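Local coordinates for TetR-family transcriptional regulator (PDB 2G7L), which probably binds operator DNA as a dimer and regulates transcription in response to a small-molecule ligand, as other members of the TetR family do, at residues E133-S138 and W147-L152; R181-A186 and P199-G204; E35-V40 and P108-S113; T98-V103 and Q154-T159. All coordinates share one frame; numbering follows the deposited sequence.

Contact 1. Residues E133-S138 and W147-L152; sequences ELLARS and WGVDKL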
loop_
_atom_site.group_PDB
_atom_site.type_symbol
_atom_site.label_atom_id
_atom_site.label_comp_id
_atom_site.label_asym_id
_atom_site.label_seq_id
_atom_site.Cartn_x
_atom_site.Cartn_y
_atom_site.Cartn_z
ATOM N N GLU A 133 1.933 3.278 22.279
ATOM C CA GLU A 133 2.620 3.580 23.539
ATOM C C GLU A 133 3.901 4.367 23.285
ATOM O O GLU A 133 4.160 5.385 23.906
ATOM C CB GLU A 133 3.014 2.232 24.180
ATOM C CG GLU A 133 3.260 2.246 25.677
ATOM C CD GLU A 133 3.963 0.951 26.143
ATOM O OE1 GLU A 133 4.930 1.086 26.933
ATOM O OE2 GLU A 133 3.611 -0.185 25.685
ATOM N N LEU A 134 4.730 3.807 22.421
ATOM C CA LEU A 134 6.000 4.406 22.031
ATOM C C LEU A 134 5.787 5.759 21.330
ATOM O O LEU A 134 6.373 6.786 21.697
ATOM C CB LEU A 134 6.740 3.441 21.116
ATOM C CG LEU A 134 7.306 2.195 21.786
ATOM C CD1 LEU A 134 8.034 1.304 20.802
ATOM C CD2 LEU A 134 8.332 2.553 22.902
ATOM N N LEU A 135 4.943 5.773 20.310
ATOM C CA LEU A 135 4.749 7.023 19.595
ATOM C C LEU A 135 4.280 8.131 20.514
ATOM O O LEU A 135 4.615 9.302 20.340
ATOM C CB LEU A 135 3.784 6.847 18.383
ATOM C CG LEU A 135 3.705 8.070 17.440
ATOM C CD1 LEU A 135 5.118 8.562 16.879
ATOM C CD2 LEU A 135 2.678 7.857 16.337
ATOM N N ALA A 136 3.440 7.776 21.468
ATOM C CA ALA A 136 2.838 8.752 22.409
ATOM C C ALA A 136 3.911 9.525 23.290
ATOM O O ALA A 136 3.657 10.663 23.710
ATOM C CB ALA A 136 1.811 8.027 23.323
ATOM N N ARG A 137 5.068 8.891 23.492
ATOM C CA ARG A 137 6.164 9.411 24.332
ATOM C C ARG A 137 6.769 10.647 23.678
ATOM O O ARG A 137 7.402 11.472 24.350
ATOM C CB ARG A 137 7.222 8.302 24.575
ATOM C CG ARG A 137 6.630 7.091 25.383
ATOM C CD ARG A 137 7.570 5.946 25.849
ATOM N NE ARG A 137 6.846 5.024 26.766
ATOM C CZ ARG A 137 7.162 3.748 27.019
ATOM N NH1 ARG A 137 6.418 3.037 27.847
ATOM N NH2 ARG A 137 8.194 3.149 26.437
ATOM N N SER A 138 6.554 10.775 22.355
ATOM C CA SER A 138 7.000 11.939 21.605
ATOM C C SER A 138 6.411 13.214 22.233
ATOM O O SER A 138 6.914 14.290 21.971
ATOM C CB SER A 138 6.498 11.834 20.145
ATOM O OG SER A 138 5.081 12.121 20.085
ATOM N N TRP A 147 -3.845 8.759 14.471
ATOM C CA TRP A 147 -3.750 8.694 13.012
ATOM C C TRP A 147 -2.347 8.325 12.554
ATOM O O TRP A 147 -2.160 7.664 11.516
ATOM C CB TRP A 147 -4.255 9.993 12.394
ATOM C CG TRP A 147 -5.746 10.203 12.541
ATOM C CD1 TRP A 147 -6.566 9.590 13.411
ATOM C CD2 TRP A 147 -6.570 11.111 11.780
ATOM N NE1 TRP A 147 -7.890 10.091 13.282
ATOM C CE2 TRP A 147 -7.887 11.025 12.282
ATOM C CE3 TRP A 147 -6.318 11.969 10.703
ATOM C CZ2 TRP A 147 -8.961 11.771 11.737
ATOM C CZ3 TRP A 147 -7.358 12.712 10.193
ATOM C CH2 TRP A 147 -8.658 12.615 10.705
ATOM N N GLY A 148 -1.338 8.643 13.362
ATOM C CA GLY A 148 0.014 8.333 12.994
ATOM C C GLY A 148 0.373 6.867 12.962
ATOM O O GLY A 148 1.101 6.393 12.098
ATOM N N VAL A 149 -0.052 6.105 13.945
ATOM C CA VAL A 149 0.339 4.686 13.954
ATOM C C VAL A 149 -0.326 3.935 12.759
ATOM O O VAL A 149 0.287 3.068 12.246
ATOM C CB VAL A 149 -0.050 3.966 15.324
ATOM C CG1 VAL A 149 0.796 4.570 16.530
ATOM C CG2 VAL A 149 -1.483 4.196 15.595
ATOM N N ASP A 150 -1.576 4.245 12.400
ATOM C CA ASP A 150 -2.184 3.787 11.134
ATOM C C ASP A 150 -1.279 4.054 9.917
ATOM O O ASP A 150 -0.962 3.144 9.118
ATOM C CB ASP A 150 -3.521 4.516 10.967
ATOM C CG ASP A 150 -4.706 3.732 11.580
ATOM O OD1 ASP A 150 -4.492 3.001 12.596
ATOM O OD2 ASP A 150 -5.853 3.829 11.030
ATOM N N LYS A 151 -0.758 5.284 9.816
ATOM C CA LYS A 151 0.148 5.667 8.729
ATOM C C LYS A 151 1.459 4.960 8.772
ATOM O O LYS A 151 1.944 4.541 7.736
ATOM C CB LYS A 151 0.395 7.202 8.718
ATOM C CG LYS A 151 -0.753 7.910 7.989
ATOM C CD LYS A 151 -1.757 8.658 8.873
ATOM C CE LYS A 151 -3.325 8.603 8.363
ATOM N NZ LYS A 151 -4.093 7.732 9.406
ATOM N N LEU A 152 2.079 4.838 9.957
ATOM C CA LEU A 152 3.334 4.026 10.075
ATOM C C LEU A 152 3.132 2.538 9.708
ATOM O O LEU A 152 3.983 1.884 9.099
ATOM C CB LEU A 152 3.876 4.138 11.494
ATOM C CG LEU A 152 4.510 5.443 11.954
ATOM C CD1 LEU A 152 4.512 5.495 13.470
ATOM C CD2 LEU A 152 5.935 5.641 11.249
#
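Leu135 meets Val149, Gly148 and Leu152 chiefly through its CD2 branch, and the contact as a whole is apolar. Its CD2 methyl lies 3.8 Å from Val149 CG1 and 4.1 Å from Leu152 CD1, so one tip is received by two side chains that sit three residues apart on the facing helix. With CG anti to the backbone N (chi1 -171°), the leucine leans across the gap instead of lying along its own helix. Beside these two partners the methyl also comes near bare backbone: Leu135 CD2 is 4.2 Å from Gly148 C. The absence of a side chain on Gly148 is consistent with this close approach.

No hydrogen bond crosses between the segments. On the 133-138 side, Leu135 O accepts from Ser138 OG at 2.9 Å, with a C=O...donor angle of 173°, and also from Ser138 N at 3.2 Å. The serine oxygen has a further bond to the backbone N of Ala140, which ties the last residues of the segment to the chain that follows.

Around this contact, Leu134 faces helix 89-106 and Leu152 reaches Leu217, Val218 and Ile221 of helix 206-223. Val149 packs both on helix 122-136 and on Leu201 of the second subunit, while Asp150 forms a salt bridge with Arg209 of that subunit, so helix 142-161 packs on its own bundle and contributes to the dimer interface.

Contact 2. Residues R181-A186 and P199-G204; sequences RALRDA and PLLVAG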
loop_
_atom_site.group_PDB
_atom_site.type_symbol
_atom_site.label_atom_id
_atom_site.label_comp_id
_atom_site.label_asym_id
_atom_site.label_seq_id
_atom_site.Cartn_x
_atom_site.Cartn_y
_atom_site.Cartn_z
ATOM N N ARG A 181 13.145 1.503 -15.982
ATOM C CA ARG A 181 13.652 1.649 -17.371
ATOM C C ARG A 181 13.095 2.918 -18.056
ATOM O O ARG A 181 13.871 3.715 -18.623
ATOM C CB ARG A 181 13.363 0.393 -18.214
ATOM C CG ARG A 181 14.155 -0.842 -17.728
ATOM C CD ARG A 181 14.138 -2.082 -18.658
ATOM N NE ARG A 181 12.824 -2.728 -18.747
ATOM C CZ ARG A 181 12.336 -3.590 -17.844
ATOM N NH1 ARG A 181 13.047 -3.900 -16.744
ATOM N NH2 ARG A 181 11.119 -4.126 -18.037
ATOM N N ALA A 182 11.777 3.119 -17.960
ATOM C CA ALA A 182 11.109 4.247 -18.593
ATOM C C ALA A 182 11.594 5.596 -18.044
ATOM O O ALA A 182 11.636 6.601 -18.783
ATOM C CB ALA A 182 9.596 4.110 -18.472
ATOM N N LEU A 183 11.947 5.614 -16.755
ATOM C CA LEU A 183 12.466 6.802 -16.088
ATOM C C LEU A 183 13.900 7.076 -16.566
ATOM O O LEU A 183 14.203 8.218 -16.932
ATOM C CB LEU A 183 12.415 6.680 -14.560
ATOM C CG LEU A 183 11.284 7.229 -13.646
ATOM C CD1 LEU A 183 10.193 8.190 -14.272
ATOM C CD2 LEU A 183 10.680 6.227 -12.698
ATOM N N ARG A 184 14.760 6.048 -16.581
ATOM C CA ARG A 184 16.103 6.182 -17.179
ATOM C C ARG A 184 16.104 6.682 -18.673
ATOM O O ARG A 184 17.057 7.343 -19.099
ATOM C CB ARG A 184 16.939 4.894 -17.018
ATOM C CG ARG A 184 16.848 4.266 -15.640
ATOM C CD ARG A 184 17.907 3.192 -15.351
ATOM N NE ARG A 184 18.934 3.734 -14.457
ATOM C CZ ARG A 184 19.262 3.262 -13.247
ATOM N NH1 ARG A 184 18.677 2.174 -12.748
ATOM N NH2 ARG A 184 20.211 3.875 -12.540
ATOM N N ASP A 185 15.033 6.396 -19.418
ATOM C CA ASP A 185 14.910 6.676 -20.861
ATOM C C ASP A 185 14.137 7.940 -21.193
ATOM O O ASP A 185 14.185 8.390 -22.358
ATOM C CB ASP A 185 14.145 5.561 -21.596
ATOM C CG ASP A 185 14.916 4.280 -21.691
ATOM O OD1 ASP A 185 16.168 4.325 -21.805
ATOM O OD2 ASP A 185 14.256 3.215 -21.675
ATOM N N ALA A 186 13.361 8.453 -20.222
ATOM C CA ALA A 186 12.704 9.757 -20.366
ATOM C C ALA A 186 13.740 10.752 -20.896
ATOM O O ALA A 186 14.905 10.744 -20.477
ATOM C CB ALA A 186 12.103 10.248 -19.044
ATOM N N PRO A 199 20.058 10.143 -10.834
ATOM C CA PRO A 199 19.737 8.771 -10.463
ATOM C C PRO A 199 18.916 8.547 -9.175
ATOM O O PRO A 199 18.386 7.440 -8.973
ATOM C CB PRO A 199 21.118 8.138 -10.275
ATOM C CG PRO A 199 22.011 9.247 -9.929
ATOM C CD PRO A 199 21.406 10.522 -10.398
ATOM N N LEU A 200 18.794 9.562 -8.325
ATOM C CA LEU A 200 18.184 9.345 -6.999
ATOM C C LEU A 200 16.709 8.932 -7.067
ATOM O O LEU A 200 16.218 8.251 -6.159
ATOM C CB LEU A 200 18.350 10.570 -6.060
ATOM C CG LEU A 200 19.661 10.704 -5.283
ATOM C CD1 LEU A 200 19.631 11.943 -4.405
ATOM C CD2 LEU A 200 19.969 9.481 -4.438
ATOM N N LEU A 201 16.005 9.345 -8.118
ATOM C CA LEU A 201 14.595 9.008 -8.281
ATOM C C LEU A 201 14.417 7.453 -8.257
ATOM O O LEU A 201 13.424 6.919 -7.768
ATOM C CB LEU A 201 14.097 9.612 -9.572
ATOM C CG LEU A 201 12.635 9.474 -9.965
ATOM C CD1 LEU A 201 11.843 9.901 -8.771
ATOM C CD2 LEU A 201 12.286 10.311 -11.199
ATOM N N VAL A 202 15.429 6.741 -8.742
ATOM C CA VAL A 202 15.398 5.264 -8.737
ATOM C C VAL A 202 16.478 4.612 -7.827
ATOM O O VAL A 202 16.589 3.397 -7.771
ATOM C CB VAL A 202 15.424 4.707 -10.215
ATOM C CG1 VAL A 202 14.377 5.439 -11.073
ATOM C CG2 VAL A 202 16.813 4.927 -10.851
ATOM N N ALA A 203 17.240 5.406 -7.086
ATOM C CA ALA A 203 18.251 4.849 -6.174
ATOM C C ALA A 203 17.802 4.465 -4.734
ATOM O O ALA A 203 16.720 4.884 -4.230
ATOM C CB ALA A 203 19.515 5.738 -6.156
ATOM N N GLY A 204 18.645 3.634 -4.118
ATOM C CA GLY A 204 18.490 3.164 -2.740
ATOM C C GLY A 204 17.865 1.791 -2.576
ATOM O O GLY A 204 16.956 1.409 -3.335
#
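Val202, set against Leu183 and Arg184, makes this a mainly apolar contact between helix 178-185 and the loop that joins helix 192-197 to helix 206-223. The two methyls of the valine divide the work. CG1 takes the leucine, 4.1 Å from Leu183 CD2, the two side chains running alongside and pointing opposite ways. CG2 takes the arginine, lying 3.8 Å from Arg184 CZ over one face of the guanidinium and offset toward its rim. Arg184, which also touches Met198, gets there by a bend in its chain at chi3 (105°), which brings the flat group round to the loop although its CB sets out to the side. Leu183 has a second partner in Leu201: its CG is 4.1 Å from Leu201 CD2, and these side chains are set roughly perpendicular.

Helices 178-185 and 192-197 form an excursion between helices 142-161 and 206-223, both of which face the second subunit, as the dimer-forming helices of TetR-type domains commonly do. The excursion reaches across to the partner as well: Leu183 packs on Leu125, and Leu201 on Leu132, of the second subunit. With an alanine in place of Val202, the Arg184 guanidinium would probably lose the methyl that lies over one of its faces, and a gap would open beside Leu183. The loop turns tightly here, with a cis peptide before Pro199 and a 3.0 Å bond from Val202 N to Pro199 O. Further along, the carbonyls of Leu201 and Ala203 both accept hydrogen bonds from Arg209 at the start of helix 206-223.

Contact 3. Residues E35-V40 and P108-S113; sequences EGLEKV and PQLARS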
loop_
_atom_site.group_PDB
_atom_site.type_symbol
_atom_site.label_atom_id
_atom_site.label_comp_id
_atom_site.label_asym_id
_atom_site.label_seq_id
_atom_site.Cartn_x
_atom_site.Cartn_y
_atom_site.Cartn_z
ATOM N N GLU A 35 2.633 -26.065 2.064
ATOM C CA GLU A 35 2.224 -26.035 0.657
ATOM C C GLU A 35 2.333 -24.667 -0.047
ATOM O O GLU A 35 2.116 -24.587 -1.266
ATOM C CB GLU A 35 0.808 -26.629 0.518
ATOM C CG GLU A 35 0.705 -28.138 0.879
ATOM C CD GLU A 35 -0.511 -28.777 0.258
ATOM O OE1 GLU A 35 -0.527 -28.895 -0.982
ATOM O OE2 GLU A 35 -1.467 -29.138 0.988
ATOM N N GLY A 36 2.648 -23.613 0.715
ATOM C CA GLY A 36 2.820 -22.261 0.167
ATOM C C GLY A 36 2.015 -21.079 0.715
ATOM O O GLY A 36 2.599 -20.125 1.298
ATOM N N LEU A 37 0.705 -21.098 0.471
ATOM C CA LEU A 37 -0.208 -19.954 0.745
ATOM C C LEU A 37 -1.167 -19.690 -0.407
ATOM O O LEU A 37 -2.319 -19.270 -0.202
ATOM C CB LEU A 37 0.501 -18.662 1.118
ATOM C CG LEU A 37 -0.409 -17.467 1.464
ATOM C CD1 LEU A 37 -1.417 -17.740 2.623
ATOM C CD2 LEU A 37 0.435 -16.313 1.825
ATOM N N GLU A 38 -0.663 -19.924 -1.625
ATOM C CA GLU A 38 -1.470 -20.010 -2.845
ATOM C C GLU A 38 -2.491 -21.146 -2.690
ATOM O O GLU A 38 -3.626 -21.041 -3.166
ATOM C CB GLU A 38 -0.560 -20.186 -4.083
ATOM C CG GLU A 38 0.597 -21.245 -3.964
ATOM C CD GLU A 38 1.876 -20.743 -3.226
ATOM O OE1 GLU A 38 1.781 -19.912 -2.292
ATOM O OE2 GLU A 38 2.999 -21.194 -3.559
ATOM N N LYS A 39 -2.088 -22.188 -1.953
ATOM C CA LYS A 39 -2.933 -23.342 -1.578
ATOM C C LYS A 39 -3.988 -23.096 -0.455
ATOM O O LYS A 39 -4.970 -23.832 -0.330
ATOM C CB LYS A 39 -2.025 -24.502 -1.166
ATOM C CG LYS A 39 -0.879 -24.824 -2.129
ATOM C CD LYS A 39 -1.395 -25.283 -3.462
ATOM C CE LYS A 39 -0.277 -25.888 -4.299
ATOM N NZ LYS A 39 -0.719 -25.882 -5.714
ATOM N N VAL A 40 -3.789 -22.059 0.352
ATOM C CA VAL A 40 -4.697 -21.738 1.438
ATOM C C VAL A 40 -5.961 -21.030 0.904
ATOM O O VAL A 40 -6.068 -19.776 0.873
ATOM C CB VAL A 40 -3.979 -20.912 2.543
ATOM C CG1 VAL A 40 -4.916 -20.665 3.740
ATOM C CG2 VAL A 40 -2.657 -21.601 2.969
ATOM N N PRO A 108 4.962 -11.457 1.223
ATOM C CA PRO A 108 4.425 -10.248 0.553
ATOM C C PRO A 108 2.979 -10.287 0.203
ATOM O O PRO A 108 2.310 -9.255 0.292
ATOM C CB PRO A 108 5.362 -10.065 -0.661
ATOM C CG PRO A 108 6.700 -10.589 -0.118
ATOM C CD PRO A 108 6.184 -11.929 0.535
ATOM N N GLN A 109 2.457 -11.473 -0.105
ATOM C CA GLN A 109 1.025 -11.597 -0.309
ATOM C C GLN A 109 0.221 -11.305 0.936
ATOM O O GLN A 109 -0.883 -10.807 0.823
ATOM C CB GLN A 109 0.651 -12.974 -0.862
ATOM C CG GLN A 109 -0.842 -13.150 -1.132
ATOM C CD GLN A 109 -1.428 -12.078 -2.040
ATOM O OE1 GLN A 109 -0.896 -11.846 -3.132
ATOM N NE2 GLN A 109 -2.554 -11.440 -1.609
ATOM N N LEU A 110 0.774 -11.572 2.137
ATOM C CA LEU A 110 0.079 -11.122 3.357
ATOM C C LEU A 110 0.035 -9.605 3.519
ATOM O O LEU A 110 -0.996 -9.056 3.943
ATOM C CB LEU A 110 0.664 -11.799 4.631
ATOM C CG LEU A 110 0.523 -13.360 4.672
ATOM C CD1 LEU A 110 1.072 -13.896 6.004
ATOM C CD2 LEU A 110 -0.944 -13.791 4.416
ATOM N N ALA A 111 1.146 -8.926 3.216
ATOM C CA ALA A 111 1.147 -7.414 3.092
ATOM C C ALA A 111 0.075 -6.974 2.088
ATOM O O ALA A 111 -0.759 -6.116 2.428
ATOM C CB ALA A 111 2.527 -6.847 2.678
ATOM N N ARG A 112 0.028 -7.617 0.893
ATOM C CA ARG A 112 -0.974 -7.227 -0.118
ATOM C C ARG A 112 -2.377 -7.372 0.398
ATOM O O ARG A 112 -3.242 -6.486 0.205
ATOM C CB ARG A 112 -0.820 -8.004 -1.421
ATOM C CG ARG A 112 0.391 -7.596 -2.219
ATOM C CD ARG A 112 0.708 -8.583 -3.349
ATOM N NE ARG A 112 2.141 -8.479 -3.590
ATOM C CZ ARG A 112 2.820 -9.143 -4.512
ATOM N NH1 ARG A 112 2.201 -9.946 -5.361
ATOM N NH2 ARG A 112 4.117 -8.960 -4.635
ATOM N N SER A 113 -2.640 -8.476 1.090
ATOM C CA SER A 113 -3.987 -8.695 1.606
ATOM C C SER A 113 -4.281 -7.831 2.804
ATOM O O SER A 113 -5.431 -7.428 3.017
ATOM C CB SER A 113 -4.160 -10.174 1.975
ATOM O OG SER A 113 -4.046 -10.967 0.810
#
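Gln109, whose CB packs against Leu37, turns its amide back along its own helix to Ser113, where the hydroxyl oxygen is gripped by two side chains. Gln109 NE2 donates to Ser113 OG at 2.9 Å, with the oxygen close to the amide plane and an N-H...acceptor angle of 144°; the second group is ND1 of His67, on helix 63-74. The glutamine is thereby held in a bent shape, its CB facing the loop and its polar end drawn away from it.

Across the contact itself everything is apolar. Leu37 CD2 reaches Leu110 CD2 at 3.9 Å and Leu110 CG at 4.1 Å, and the same methyl lies 4.3 Å from Gln109 CB. Leu37 holds its CG anti to the backbone N (chi1 -178°), which extends the side chain from the loop toward the helix. Leu110 starts out to the side of that approach, but the end of its chain swings nearer and meets Leu37 methyl to methyl.

The loop follows helix 21-35 and leads into helix 42-48 of the DNA-binding region, whereas 108-113 belongs to the tetracycline repressor-like C-terminal region. His67, on the DNA-binding side, touches both Leu37 and Leu110 in addition to bonding Ser113. Between the two segments one leucine methyl carries most of the meeting, and an apolar contact of this kind, with no directional bond across it, does not by itself fix how the loop and the helix are set against each other.

Contact 4. Residues T98-V103 and Q154-T159; sequences TSYTLV and QDATAT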
loop_
_atom_site.group_PDB
_atom_site.type_symbol
_atom_site.label_atom_id
_atom_site.label_comp_id
_atom_site.label_asym_id
_atom_site.label_seq_id
_atom_site.Cartn_x
_atom_site.Cartn_y
_atom_site.Cartn_z
ATOM N N THR A 98 10.328 -2.191 12.160
ATOM C CA THR A 98 11.220 -3.032 11.365
ATOM C C THR A 98 10.890 -4.522 11.446
ATOM O O THR A 98 10.827 -5.208 10.411
ATOM C CB THR A 98 12.707 -2.742 11.747
ATOM O OG1 THR A 98 12.948 -1.371 11.483
ATOM C CG2 THR A 98 13.704 -3.555 10.952
ATOM N N SER A 99 10.674 -5.041 12.647
ATOM C CA SER A 99 10.355 -6.450 12.746
ATOM C C SER A 99 8.990 -6.739 12.200
ATOM O O SER A 99 8.852 -7.747 11.539
ATOM C CB SER A 99 10.624 -7.054 14.146
ATOM O OG SER A 99 10.051 -6.318 15.198
ATOM N N TYR A 100 7.999 -5.862 12.385
ATOM C CA TYR A 100 6.751 -6.002 11.624
ATOM C C TYR A 100 7.035 -6.112 10.142
ATOM O O TYR A 100 6.609 -7.075 9.481
ATOM C CB TYR A 100 5.827 -4.846 11.908
ATOM C CG TYR A 100 4.580 -4.772 11.056
ATOM C CD1 TYR A 100 3.491 -5.608 11.314
ATOM C CD2 TYR A 100 4.443 -3.801 10.024
ATOM C CE1 TYR A 100 2.313 -5.536 10.571
ATOM C CE2 TYR A 100 3.246 -3.705 9.291
ATOM C CZ TYR A 100 2.194 -4.583 9.566
ATOM O OH TYR A 100 1.013 -4.531 8.873
ATOM N N THR A 101 7.815 -5.169 9.609
ATOM C CA THR A 101 8.158 -5.130 8.185
ATOM C C THR A 101 8.877 -6.405 7.697
ATOM O O THR A 101 8.595 -6.896 6.616
ATOM C CB THR A 101 9.017 -3.864 7.836
ATOM O OG1 THR A 101 8.268 -2.691 8.163
ATOM C CG2 THR A 101 9.316 -3.805 6.357
ATOM N N LEU A 102 9.807 -6.908 8.502
ATOM C CA LEU A 102 10.529 -8.133 8.168
ATOM C C LEU A 102 9.598 -9.350 8.115
ATOM O O LEU A 102 9.792 -10.204 7.285
ATOM C CB LEU A 102 11.655 -8.372 9.186
ATOM C CG LEU A 102 12.857 -7.438 8.957
ATOM C CD1 LEU A 102 13.700 -7.354 10.213
ATOM C CD2 LEU A 102 13.695 -7.814 7.728
ATOM N N VAL A 103 8.574 -9.418 8.956
ATOM C CA VAL A 103 7.587 -10.491 8.710
ATOM C C VAL A 103 6.813 -10.309 7.415
ATOM O O VAL A 103 6.640 -11.245 6.682
ATOM C CB VAL A 103 6.744 -11.011 9.961
ATOM C CG1 VAL A 103 6.935 -10.211 11.234
ATOM C CG2 VAL A 103 5.267 -11.382 9.650
ATOM N N GLN A 154 0.527 1.292 7.712
ATOM C CA GLN A 154 0.183 1.256 6.289
ATOM C C GLN A 154 1.408 1.424 5.396
ATOM O O GLN A 154 1.497 0.831 4.363
ATOM C CB GLN A 154 -0.820 2.329 5.931
ATOM C CG GLN A 154 -1.404 2.077 4.501
ATOM C CD GLN A 154 -2.077 3.277 4.006
ATOM O OE1 GLN A 154 -3.272 3.420 4.144
ATOM N NE2 GLN A 154 -1.296 4.214 3.488
ATOM N N ASP A 155 2.343 2.247 5.816
ATOM C CA ASP A 155 3.563 2.540 5.058
ATOM C C ASP A 155 4.462 1.303 4.968
ATOM O O ASP A 155 4.983 0.987 3.880
ATOM C CB ASP A 155 4.283 3.712 5.734
ATOM C CG ASP A 155 5.694 3.977 5.154
ATOM O OD1 ASP A 155 5.791 4.281 3.916
ATOM O OD2 ASP A 155 6.679 3.886 5.942
ATOM N N ALA A 156 4.666 0.592 6.082
ATOM C CA ALA A 156 5.489 -0.618 6.037
ATOM C C ALA A 156 4.810 -1.677 5.182
ATOM O O ALA A 156 5.433 -2.338 4.352
ATOM C CB ALA A 156 5.761 -1.170 7.483
ATOM N N THR A 157 3.499 -1.795 5.364
ATOM C CA THR A 157 2.693 -2.751 4.631
ATOM C C THR A 157 2.716 -2.469 3.156
ATOM O O THR A 157 2.849 -3.395 2.377
ATOM C CB THR A 157 1.220 -2.690 5.075
ATOM O OG1 THR A 157 1.142 -2.763 6.513
ATOM C CG2 THR A 157 0.413 -3.817 4.470
ATOM N N ALA A 158 2.523 -1.193 2.749
ATOM C CA ALA A 158 2.594 -0.838 1.300
ATOM C C ALA A 158 3.958 -1.165 0.739
ATOM O O ALA A 158 4.047 -1.701 -0.353
ATOM C CB ALA A 158 2.218 0.629 1.052
ATOM N N THR A 159 5.012 -0.904 1.477
ATOM C CA THR A 159 6.380 -1.186 0.973
ATOM C C THR A 159 6.698 -2.685 0.854
ATOM O O THR A 159 7.432 -3.126 -0.050
ATOM C CB THR A 159 7.491 -0.489 1.821
ATOM O OG1 THR A 159 7.308 0.940 1.805
ATOM C CG2 THR A 159 8.903 -0.771 1.242
#
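Tyr100 and Thr157 are brought together by contrasting first torsions. The tyrosine has CG anti to its backbone N (chi1 172°), which sends the ring out toward helix 142-161. In Thr157 it is OG1 that lies beside the backbone N (chi1 -50°), turned to meet the phenol while also bonding back to Leu153 O in the preceding helical turn. Tyr100 OH donates to Thr157 OG1 at 3.0 Å, so the threonine oxygen accepts one bond across the contact and is tied to its own helix by another.

The ring presents its edge to the facing helix, with both Thr157 OG1 and Ala156 CB near its plane. Ala156 CB lies 3.9 Å from Tyr100 CD2 and, on another side, only 3.0 Å from Thr101 OG1, a tight approach. The Thr101 hydroxyl is hydrogen-bonded to Leu97 O of its own helix. The small alanine lets the backbones come close, with Thr101 CA and Ala156 CA 5.7 Å apart, while the short helical segments run nearly in the same direction, at 29°.

A phenylalanine here would probably keep the ring edge against Ala156 but leave Thr157 OG1 without its donor across the contact. Thr157 packs in addition on Ala111, Ala114 and Leu115 of helix 108-116, so the phenol bond lies where three helices meet. The chain of bonds from Tyr100 OH through Thr157 OG1 to Leu153 O gives the buried phenol an acceptor and holds the end of the side chain in place, while Ala156 at the ring edge bears on its turn.

Helix 142-161 is shared by contacts 1 and 4, whose centres lie about 15 Å apart, and contact 1 is nested along the chain within the loop that contact 4 closes. Contacts 3 and 4 interlock: their segments alternate in sequence, and Ala111 O packs 3.3 Å from Thr157 CG2, bringing the junction with the DNA-binding region against the buried core of the C-terminal region. Contact 2 stands apart, its centre about 33 Å from that of contact 1 in the same subunit. Across the dimer, however, Leu201 of contact 2 packs on Leu132 and Val149 of the second subunit, the latter a residue of contact 1 there.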